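Local coordinates for haloacid dehalogenase (Pseudomonas aeruginosa, PDB 3UMC), which probably catalyses the hydrolytic dehalogenation of L-2-haloacids, replacing the halogen by a hydroxyl group, as a member of the haloacid dehalogenase-like hydrolase superfamily, at residues L40-Q45 with R118-P123; A127-L132 with Y136-L141; F169-Y172 with P176-Y179. All blocks are in the same frame, centred on the assembly; numbering follows the deposited sequence.

Contact 1 of 3, residues L40-Q45 with R118-P123; sequences LIEQFQ and RLRPWP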
loop_
_atom_site.group_PDB
_atom_site.type_symbol
_atom_site.label_atom_id
_atom_site.label_comp_id
_atom_site.label_asym_id
_atom_site.label_seq_id
_atom_site.Cartn_x
_atom_site.Cartn_y
_atom_site.Cartn_z
ATOM N N LEU A 40 6.063 -16.297 -17.782
ATOM C CA LEU A 40 7.460 -16.565 -17.780
ATOM C C LEU A 40 7.805 -17.311 -19.090
ATOM O O LEU A 40 8.770 -16.968 -19.752
ATOM C CB LEU A 40 7.902 -17.351 -16.542
ATOM C CG LEU A 40 8.422 -16.464 -15.397
ATOM C CD1 LEU A 40 7.378 -15.398 -14.896
ATOM C CD2 LEU A 40 8.873 -17.302 -14.265
ATOM N N ILE A 41 7.029 -18.315 -19.473
ATOM C CA ILE A 41 7.343 -19.085 -20.680
ATOM C C ILE A 41 7.507 -18.140 -21.848
ATOM O O ILE A 41 8.514 -18.181 -22.571
ATOM C CB ILE A 41 6.269 -20.148 -21.003
ATOM C CG1 ILE A 41 6.375 -21.252 -20.005
ATOM C CG2 ILE A 41 6.443 -20.758 -22.389
ATOM C CD1 ILE A 41 5.232 -22.157 -20.053
ATOM N N GLU A 42 6.522 -17.275 -22.002
ATOM C CA GLU A 42 6.513 -16.297 -23.053
ATOM C C GLU A 42 7.773 -15.421 -23.075
ATOM O O GLU A 42 8.290 -15.097 -24.146
ATOM C CB GLU A 42 5.288 -15.437 -22.860
ATOM C CG GLU A 42 4.915 -14.534 -24.028
ATOM C CD GLU A 42 3.392 -14.304 -24.138
ATOM O OE1 GLU A 42 2.602 -15.096 -23.526
ATOM O OE2 GLU A 42 3.004 -13.343 -24.867
ATOM N N GLN A 43 8.282 -15.059 -21.900
ATOM C CA GLN A 43 9.363 -14.126 -21.833
ATOM C C GLN A 43 10.679 -14.869 -22.184
ATOM O O GLN A 43 11.555 -14.323 -22.840
ATOM C CB GLN A 43 9.407 -13.463 -20.445
ATOM C CG GLN A 43 8.365 -12.344 -20.288
ATOM C CD GLN A 43 8.387 -11.712 -18.895
ATOM O OE1 GLN A 43 8.877 -10.593 -18.701
ATOM N NE2 GLN A 43 7.903 -12.432 -17.937
ATOM N N PHE A 44 10.802 -16.093 -21.707
ATOM C CA PHE A 44 11.881 -16.969 -22.127
ATOM C C PHE A 44 11.998 -17.180 -23.651
ATOM O O PHE A 44 13.112 -17.245 -24.143
ATOM C CB PHE A 44 11.791 -18.324 -21.453
ATOM C CG PHE A 44 12.352 -18.339 -20.085
ATOM C CD1 PHE A 44 13.698 -18.128 -19.884
ATOM C CD2 PHE A 44 11.526 -18.543 -18.968
ATOM C CE1 PHE A 44 14.242 -18.124 -18.600
ATOM C CE2 PHE A 44 12.057 -18.556 -17.690
ATOM C CZ PHE A 44 13.425 -18.332 -17.509
ATOM N N GLN A 45 10.864 -17.292 -24.341
ATOM C CA GLN A 45 10.795 -17.486 -25.798
ATOM C C GLN A 45 11.108 -16.234 -26.604
ATOM O O GLN A 45 11.512 -16.332 -27.764
ATOM C CB GLN A 45 9.377 -17.872 -26.227
ATOM C CG GLN A 45 8.873 -19.243 -25.784
ATOM C CD GLN A 45 7.492 -19.514 -26.322
ATOM O OE1 GLN A 45 6.666 -18.605 -26.421
ATOM N NE2 GLN A 45 7.226 -20.757 -26.671
ATOM N N ARG A 118 6.333 -8.927 -14.526
ATOM C CA ARG A 118 5.393 -8.606 -15.593
ATOM C C ARG A 118 4.544 -9.833 -15.795
ATOM O O ARG A 118 4.998 -10.785 -16.437
ATOM C CB ARG A 118 6.173 -8.261 -16.853
ATOM C CG ARG A 118 6.916 -6.901 -16.735
ATOM C CD ARG A 118 7.637 -6.449 -18.042
ATOM N NE ARG A 118 8.693 -7.403 -18.336
ATOM C CZ ARG A 118 9.850 -7.488 -17.683
ATOM N NH1 ARG A 118 10.163 -6.650 -16.692
ATOM N NH2 ARG A 118 10.718 -8.419 -18.033
ATOM N N LEU A 119 3.332 -9.873 -15.215
ATOM C CA LEU A 119 2.568 -11.111 -15.259
ATOM C C LEU A 119 1.157 -10.875 -15.686
ATOM O O LEU A 119 0.514 -9.988 -15.157
ATOM C CB LEU A 119 2.581 -11.840 -13.906
ATOM C CG LEU A 119 3.917 -11.950 -13.256
ATOM C CD1 LEU A 119 3.730 -12.288 -11.849
ATOM C CD2 LEU A 119 4.885 -12.994 -13.983
ATOM N N ARG A 120 0.648 -11.758 -16.559
ATOM C CA ARG A 120 -0.620 -11.590 -17.141
ATOM C C ARG A 120 -1.715 -11.959 -16.129
ATOM O O ARG A 120 -1.688 -13.014 -15.554
ATOM C CB ARG A 120 -0.750 -12.479 -18.384
ATOM C CG ARG A 120 -2.158 -12.427 -19.058
ATOM C CD ARG A 120 -2.288 -13.351 -20.413
ATOM N NE ARG A 120 -1.410 -12.776 -21.432
ATOM C CZ ARG A 120 -0.183 -13.212 -21.755
ATOM N NH1 ARG A 120 0.525 -12.513 -22.648
ATOM N NH2 ARG A 120 0.340 -14.335 -21.219
ATOM N N PRO A 121 -2.708 -11.107 -16.005
ATOM C CA PRO A 121 -3.902 -11.414 -15.211
ATOM C C PRO A 121 -4.761 -12.538 -15.844
ATOM O O PRO A 121 -4.891 -12.533 -17.066
ATOM C CB PRO A 121 -4.663 -10.097 -15.253
ATOM C CG PRO A 121 -4.241 -9.411 -16.494
ATOM C CD PRO A 121 -2.837 -9.817 -16.740
ATOM N N TRP A 122 -5.407 -13.413 -15.052
ATOM C CA TRP A 122 -6.521 -14.212 -15.616
ATOM C C TRP A 122 -7.619 -13.325 -16.181
ATOM O O TRP A 122 -7.750 -12.176 -15.760
ATOM C CB TRP A 122 -7.080 -15.198 -14.589
ATOM C CG TRP A 122 -6.011 -16.119 -13.970
ATOM C CD1 TRP A 122 -5.547 -16.052 -12.713
ATOM C CD2 TRP A 122 -5.325 -17.193 -14.585
ATOM N NE1 TRP A 122 -4.620 -17.010 -12.480
ATOM C CE2 TRP A 122 -4.451 -17.733 -13.622
ATOM C CE3 TRP A 122 -5.364 -17.774 -15.858
ATOM C CZ2 TRP A 122 -3.624 -18.811 -13.882
ATOM C CZ3 TRP A 122 -4.537 -18.856 -16.124
ATOM C CH2 TRP A 122 -3.692 -19.373 -15.128
ATOM N N PRO A 123 -8.470 -13.850 -17.112
ATOM C CA PRO A 123 -9.506 -13.048 -17.786
ATOM C C PRO A 123 -10.489 -12.339 -16.897
ATOM O O PRO A 123 -11.050 -11.282 -17.281
ATOM C CB PRO A 123 -10.279 -14.089 -18.599
ATOM C CG PRO A 123 -9.215 -15.146 -18.950
ATOM C CD PRO A 123 -8.359 -15.208 -17.699
#
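The side-chain amide of Gln43 is gripped at both of its polar atoms. OE1 takes a weak, strongly bent hydrogen bond from Arg118 NH2 (2.9 Å, 124° at the hydrogen), while NE2 donates to the carbonyls of Ser39 and Phe115. The amide plane is perpendicular to the guanidinium, and OE1 meets the arginine group at an oblique angle. With two carbonyls holding NE2, the amide rotation is set and OE1 is left to face the arginine; glutamine suits the place because it can donate and accept at once.

One residue earlier on the helix, Glu42 meets Arg120 in a salt bridge. The carboxylate lies at the edge of the guanidinium, the planes only 22° apart, and Glu42 OE1 stands 3.3 Å from Arg120 NH2. NH1 lies at nearly the same distance from both carboxylate oxygens, and all these bonds are weak. Arg120 leaves the strand extended, CG anti to the backbone N (chi1 177°), then bends at chi3 to turn its head to the acid. Both residues are exposed, so water probably competes with this weak pairing.

Beneath the charges, Leu40 CD1 touches Leu119 CD2 at 3.6 Å. Both leucines are buried; Leu119 also packs on Val34 and on Val152 of helix 146-156.

Helix 36-50 opens the mainly helical insert, and 118-123 leads the chain out of it, with strand 120-121 pairing antiparallel with 34-35. Such a crossing is consistent with the junction of helical cap and Rossmann-like core in haloacid dehalogenase-like enzymes.

Contact 2 of 3, residues A127-L132 with Y136-L141; sequences AGMHAL and YWLAAL
Leu138, reaching from strand 137-140, sets two methyl branches against helix 125-132, and this apolar packing is a large part of the contact. CD1 lies 4.0 Å from CB of Met129, which is present as selenomethionine, and CE of that side chain folds back to 4.1 Å from the same methyl because its chain bends at chi3 (80°). The other branch, CD2, rests 4.0 Å from Leu132 CB. The leucine thus fits between two residues three apart, on adjacent turns of the helix; its forked end suits a place with a neighbour for each branch. CD1 also sits 3.2 Å from the backbone carbonyl oxygen of Met129, a tight approach of a methyl to an oxygen. Further out, Leu132 packs on Ile25 and Phe27 of the neighbouring strand, and Met129 on Leu243 and Trp160.

Polar contact across the segments is confined to the backbone. Leu132 O, at the end of the helix, accepts a weak, bent hydrogen bond from Tyr136 N (3.2 Å, 123°), which links the residue just before the strand to the helix across the short turn. The same oxygen lies near the plane of the Tyr136 ring, at its edge, 3.3 Å from CD2. The side chains of this pair meet more loosely. Tyr136 also packs on Met22 and Ile25, while its carbonyl accepts a hydrogen bond from Arg154 of the second subunit, so the residue leading into the strand reaches the dimer interface.

All four touching residues are buried, yet no side-chain polar group joins them. The chemistry implies that shape and exclusion of water probably hold this helix against the central parallel sheet, with one weak backbone bond across the turn.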
loop_
_atom_site.group_PDB
_atom_site.type_symbol
_atom_site.label_atom_id
_atom_site.label_comp_id
_atom_site.label_asym_id
_atom_site.label_seq_id
_atom_site.Cartn_x
_atom_site.Cartn_y
_atom_site.Cartn_z
ATOM N N ALA A 127 -11.610 -7.320 -13.988
ATOM C CA ALA A 127 -13.019 -6.918 -13.878
ATOM C C ALA A 127 -13.528 -7.173 -12.487
ATOM O O ALA A 127 -14.339 -6.384 -11.961
ATOM C CB ALA A 127 -13.927 -7.643 -14.859
ATOM N N GLY A 128 -13.167 -8.336 -11.975
ATOM C CA GLY A 128 -13.624 -8.763 -10.683
ATOM C C GLY A 128 -13.052 -7.851 -9.601
ATOM O O GLY A 128 -13.747 -7.490 -8.681
HETATM N N MSE A 129 -11.791 -7.474 -9.723
HETATM C CA MSE A 129 -11.229 -6.574 -8.703
HETATM C C MSE A 129 -11.982 -5.213 -8.735
HETATM O O MSE A 129 -12.325 -4.657 -7.671
HETATM C CB MSE A 129 -9.729 -6.427 -8.877
HETATM C CG MSE A 129 -8.916 -7.629 -8.402
HETATM SE SE MSE A 129 -7.061 -7.302 -8.646
HETATM C CE MSE A 129 -6.731 -6.180 -7.029
ATOM N N HIS A 130 -12.262 -4.707 -9.952
ATOM C CA HIS A 130 -12.981 -3.451 -10.107
ATOM C C HIS A 130 -14.320 -3.547 -9.609
ATOM O O HIS A 130 -14.809 -2.560 -9.090
ATOM C CB HIS A 130 -12.986 -2.927 -11.550
ATOM C CG HIS A 130 -11.719 -2.239 -11.912
ATOM N ND1 HIS A 130 -11.310 -1.098 -11.265
ATOM C CD2 HIS A 130 -10.725 -2.586 -12.746
ATOM C CE1 HIS A 130 -10.138 -0.729 -11.755
ATOM N NE2 HIS A 130 -9.755 -1.628 -12.643
ATOM N N ALA A 131 -14.967 -4.718 -9.723
ATOM C CA ALA A 131 -16.255 -4.886 -9.090
ATOM C C ALA A 131 -16.192 -4.874 -7.525
ATOM O O ALA A 131 -17.023 -4.250 -6.844
ATOM C CB ALA A 131 -16.929 -6.215 -9.578
ATOM N N LEU A 132 -15.295 -5.666 -6.971
ATOM C CA LEU A 132 -15.181 -5.818 -5.534
ATOM C C LEU A 132 -14.763 -4.528 -4.860
ATOM O O LEU A 132 -15.101 -4.314 -3.705
ATOM C CB LEU A 132 -14.186 -6.935 -5.186
ATOM C CG LEU A 132 -14.590 -8.327 -5.619
ATOM C CD1 LEU A 132 -13.386 -9.277 -5.789
ATOM C CD2 LEU A 132 -15.653 -8.883 -4.669
ATOM N N TYR A 136 -15.350 -2.995 -0.834
ATOM C CA TYR A 136 -14.297 -3.587 0.018
ATOM C C TYR A 136 -12.989 -2.995 -0.304
ATOM O O TYR A 136 -12.731 -2.598 -1.461
ATOM C CB TYR A 136 -14.170 -5.100 -0.186
ATOM C CG TYR A 136 -15.460 -5.841 -0.058
ATOM C CD1 TYR A 136 -16.001 -6.104 1.189
ATOM C CD2 TYR A 136 -16.174 -6.229 -1.191
ATOM C CE1 TYR A 136 -17.216 -6.751 1.320
ATOM C CE2 TYR A 136 -17.380 -6.884 -1.080
ATOM C CZ TYR A 136 -17.903 -7.107 0.184
ATOM O OH TYR A 136 -19.086 -7.735 0.313
ATOM N N TRP A 137 -12.169 -2.837 0.717
ATOM C CA TRP A 137 -10.802 -2.515 0.495
ATOM C C TRP A 137 -10.166 -3.753 -0.109
ATOM O O TRP A 137 -10.407 -4.883 0.338
ATOM C CB TRP A 137 -10.061 -2.224 1.824
ATOM C CG TRP A 137 -10.399 -0.924 2.458
ATOM C CD1 TRP A 137 -11.005 0.148 1.871
ATOM C CD2 TRP A 137 -10.122 -0.537 3.803
ATOM N NE1 TRP A 137 -11.116 1.176 2.779
ATOM C CE2 TRP A 137 -10.590 0.771 3.972
ATOM C CE3 TRP A 137 -9.477 -1.152 4.865
ATOM C CZ2 TRP A 137 -10.472 1.456 5.178
ATOM C CZ3 TRP A 137 -9.396 -0.482 6.076
ATOM C CH2 TRP A 137 -9.876 0.809 6.208
ATOM N N LEU A 138 -9.285 -3.536 -1.030
ATOM C CA LEU A 138 -8.542 -4.642 -1.659
ATOM C C LEU A 138 -7.086 -4.507 -1.347
ATOM O O LEU A 138 -6.473 -3.451 -1.596
ATOM C CB LEU A 138 -8.720 -4.657 -3.194
ATOM C CG LEU A 138 -10.125 -4.519 -3.777
ATOM C CD1 LEU A 138 -10.125 -4.649 -5.331
ATOM C CD2 LEU A 138 -11.132 -5.505 -3.093
ATOM N N ALA A 139 -6.492 -5.583 -0.836
ATOM C CA ALA A 139 -5.043 -5.554 -0.568
ATOM C C ALA A 139 -4.354 -6.845 -0.961
ATOM O O ALA A 139 -4.903 -7.912 -0.822
ATOM C CB ALA A 139 -4.810 -5.212 0.937
ATOM N N ALA A 140 -3.156 -6.716 -1.522
ATOM C CA ALA A 140 -2.321 -7.804 -1.863
ATOM C C ALA A 140 -1.753 -8.379 -0.589
ATOM O O ALA A 140 -1.270 -7.641 0.264
ATOM C CB ALA A 140 -1.114 -7.330 -2.822
ATOM N N LEU A 141 -1.726 -9.700 -0.504
ATOM C CA LEU A 141 -1.019 -10.405 0.571
ATOM C C LEU A 141 -0.097 -11.413 -0.038
ATOM O O LEU A 141 -0.458 -12.537 -0.218
ATOM C CB LEU A 141 -2.009 -11.087 1.514
ATOM C CG LEU A 141 -1.479 -11.540 2.880
ATOM C CD1 LEU A 141 -1.440 -10.348 3.898
ATOM C CD2 LEU A 141 -2.403 -12.652 3.356
#

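Contact 3 of 3, residues F169-Y172 with P176-Y179; sequences FGHY and PQVY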
loop_
_atom_site.group_PDB
_atom_site.type_symbol
_atom_site.label_atom_id
_atom_site.label_comp_id
_atom_site.label_asym_id
_atom_site.label_seq_id
_atom_site.Cartn_x
_atom_site.Cartn_y
_atom_site.Cartn_z
ATOM N N PHE A 169 6.645 -7.495 7.040
ATOM C CA PHE A 169 6.509 -8.236 8.282
ATOM C C PHE A 169 7.737 -9.065 8.584
ATOM O O PHE A 169 7.886 -9.551 9.673
ATOM C CB PHE A 169 5.305 -9.160 8.172
ATOM C CG PHE A 169 4.054 -8.471 7.701
ATOM C CD1 PHE A 169 3.430 -7.529 8.479
ATOM C CD2 PHE A 169 3.502 -8.775 6.475
ATOM C CE1 PHE A 169 2.310 -6.889 8.036
ATOM C CE2 PHE A 169 2.298 -8.178 6.062
ATOM C CZ PHE A 169 1.731 -7.217 6.821
ATOM N N GLY A 170 8.607 -9.271 7.620
ATOM C CA GLY A 170 9.763 -10.142 7.803
ATOM C C GLY A 170 9.411 -11.597 7.944
ATOM O O GLY A 170 10.175 -12.348 8.582
ATOM N N HIS A 171 8.258 -12.010 7.361
ATOM C CA HIS A 171 7.814 -13.401 7.376
ATOM C C HIS A 171 7.194 -13.766 6.020
ATOM O O HIS A 171 6.591 -12.904 5.356
ATOM C CB HIS A 171 6.783 -13.585 8.473
ATOM C CG HIS A 171 7.360 -13.678 9.853
ATOM N ND1 HIS A 171 7.749 -14.880 10.421
ATOM C CD2 HIS A 171 7.564 -12.729 10.802
ATOM C CE1 HIS A 171 8.172 -14.661 11.655
ATOM N NE2 HIS A 171 8.053 -13.372 11.915
ATOM N N TYR A 172 7.343 -15.026 5.601
ATOM C CA TYR A 172 6.643 -15.566 4.441
ATOM C C TYR A 172 5.434 -16.335 4.922
ATOM O O TYR A 172 5.465 -16.962 5.992
ATOM C CB TYR A 172 7.527 -16.504 3.609
ATOM C CG TYR A 172 8.585 -15.742 2.859
ATOM C CD1 TYR A 172 8.221 -14.931 1.796
ATOM C CD2 TYR A 172 9.936 -15.754 3.258
ATOM C CE1 TYR A 172 9.125 -14.226 1.124
ATOM C CE2 TYR A 172 10.869 -15.000 2.559
ATOM C CZ TYR A 172 10.445 -14.252 1.497
ATOM O OH TYR A 172 11.263 -13.482 0.745
ATOM N N PRO A 176 2.036 -16.929 10.750
ATOM C CA PRO A 176 0.897 -16.206 11.200
ATOM C C PRO A 176 1.098 -14.689 11.255
ATOM O O PRO A 176 0.117 -13.938 11.226
ATOM C CB PRO A 176 0.632 -16.763 12.582
ATOM C CG PRO A 176 1.760 -17.588 12.921
ATOM C CD PRO A 176 2.531 -17.917 11.718
ATOM N N GLN A 177 2.340 -14.248 11.365
ATOM C CA GLN A 177 2.662 -12.848 11.404
ATOM C C GLN A 177 2.160 -12.074 10.168
ATOM O O GLN A 177 1.871 -10.873 10.263
ATOM C CB GLN A 177 4.170 -12.685 11.583
ATOM C CG GLN A 177 4.637 -13.040 13.031
ATOM C CD GLN A 177 5.009 -14.513 13.210
ATOM O OE1 GLN A 177 4.694 -15.357 12.356
ATOM N NE2 GLN A 177 5.794 -14.822 14.293
ATOM N N VAL A 178 2.055 -12.760 9.034
ATOM C CA VAL A 178 1.652 -12.127 7.778
ATOM C C VAL A 178 0.191 -11.718 7.864
ATOM O O VAL A 178 -0.158 -10.544 7.719
ATOM C CB VAL A 178 1.921 -13.023 6.547
ATOM C CG1 VAL A 178 1.366 -12.317 5.238
ATOM C CG2 VAL A 178 3.479 -13.317 6.415
ATOM N N TYR A 179 -0.657 -12.683 8.182
ATOM C CA TYR A 179 -2.096 -12.460 8.288
ATOM C C TYR A 179 -2.385 -11.495 9.376
ATOM O O TYR A 179 -3.241 -10.572 9.217
ATOM C CB TYR A 179 -2.851 -13.767 8.501
ATOM C CG TYR A 179 -2.414 -14.867 7.586
ATOM C CD1 TYR A 179 -2.883 -14.924 6.267
ATOM C CD2 TYR A 179 -1.437 -15.818 7.994
ATOM C CE1 TYR A 179 -2.436 -15.901 5.391
ATOM C CE2 TYR A 179 -1.017 -16.793 7.141
ATOM C CZ TYR A 179 -1.550 -16.861 5.831
ATOM O OH TYR A 179 -1.094 -17.816 4.941
#
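His171 lays its imidazole over the amide of Gln177, the two planes 12° apart in an offset stack. Gln177 CD stands 3.4 Å above the histidine ring, displaced toward its rim, and Gln177 CB comes over the same ring as a CH-pi partner, 3.9 Å from the centroid. A bend at chi2 (90°) folds the glutamine back so that its amide lies along the ring. A flat amide on a flexible chain suits this exposed position because it can lie nearly parallel to the imidazole.

Val178 fills the inner side. CG2 lies 3.3 Å from the backbone O of His171, and CG1 approaches Phe169 CD2 at 4.3 Å. Phe169 turns one face to the helix backbone: the carbonyl oxygens of Gln177 and Val178 both sit over that face toward its rim, the latter 3.8 Å from Phe169 CE2.

What positions these groups lies one shell out. His171 ND1 is hydrogen-bonded to Asp175, which would restrain the rotation of the ring. Phe169 is also packed by Arg184 and Leu185 farther along helix 176-186. Gly170, with positive phi, turns the chain out of helix 166-169, and Tyr172, whose CB bond points away from 176-179, stacks on Trp82 and bonds through OH to Gln83 O.

Together they close the loop between helices 166-169 and 176-186. The connecting residues, Lys-Pro-Asp, run into Pro176 at the helix start, consistent with the lysine-bearing motif III of the haloacid dehalogenase superfamily, set just before the helix that follows it.

How the contacts relate
The three contacts follow one another along the chain, each closing before the next opens. Contact 1, at the junction of the helical insert with the core, has its centre about 21 Å from that of contact 2; strand 120-121 leads directly into helix 125-132. Contact 2 sits on the parallel sheet and, just past its strand, Leu141 packs CD1 3.7 Å from Val178 CG1 of contact 3, though the two centres are about 21 Å apart. Contacts 1 and 3 lie on opposite sides of the chain's centre, centres about 27 Å apart, without touching. The chain therefore passes from the cap junction into the core sheet and on to the loop and helix beyond, within one hydrolase family region.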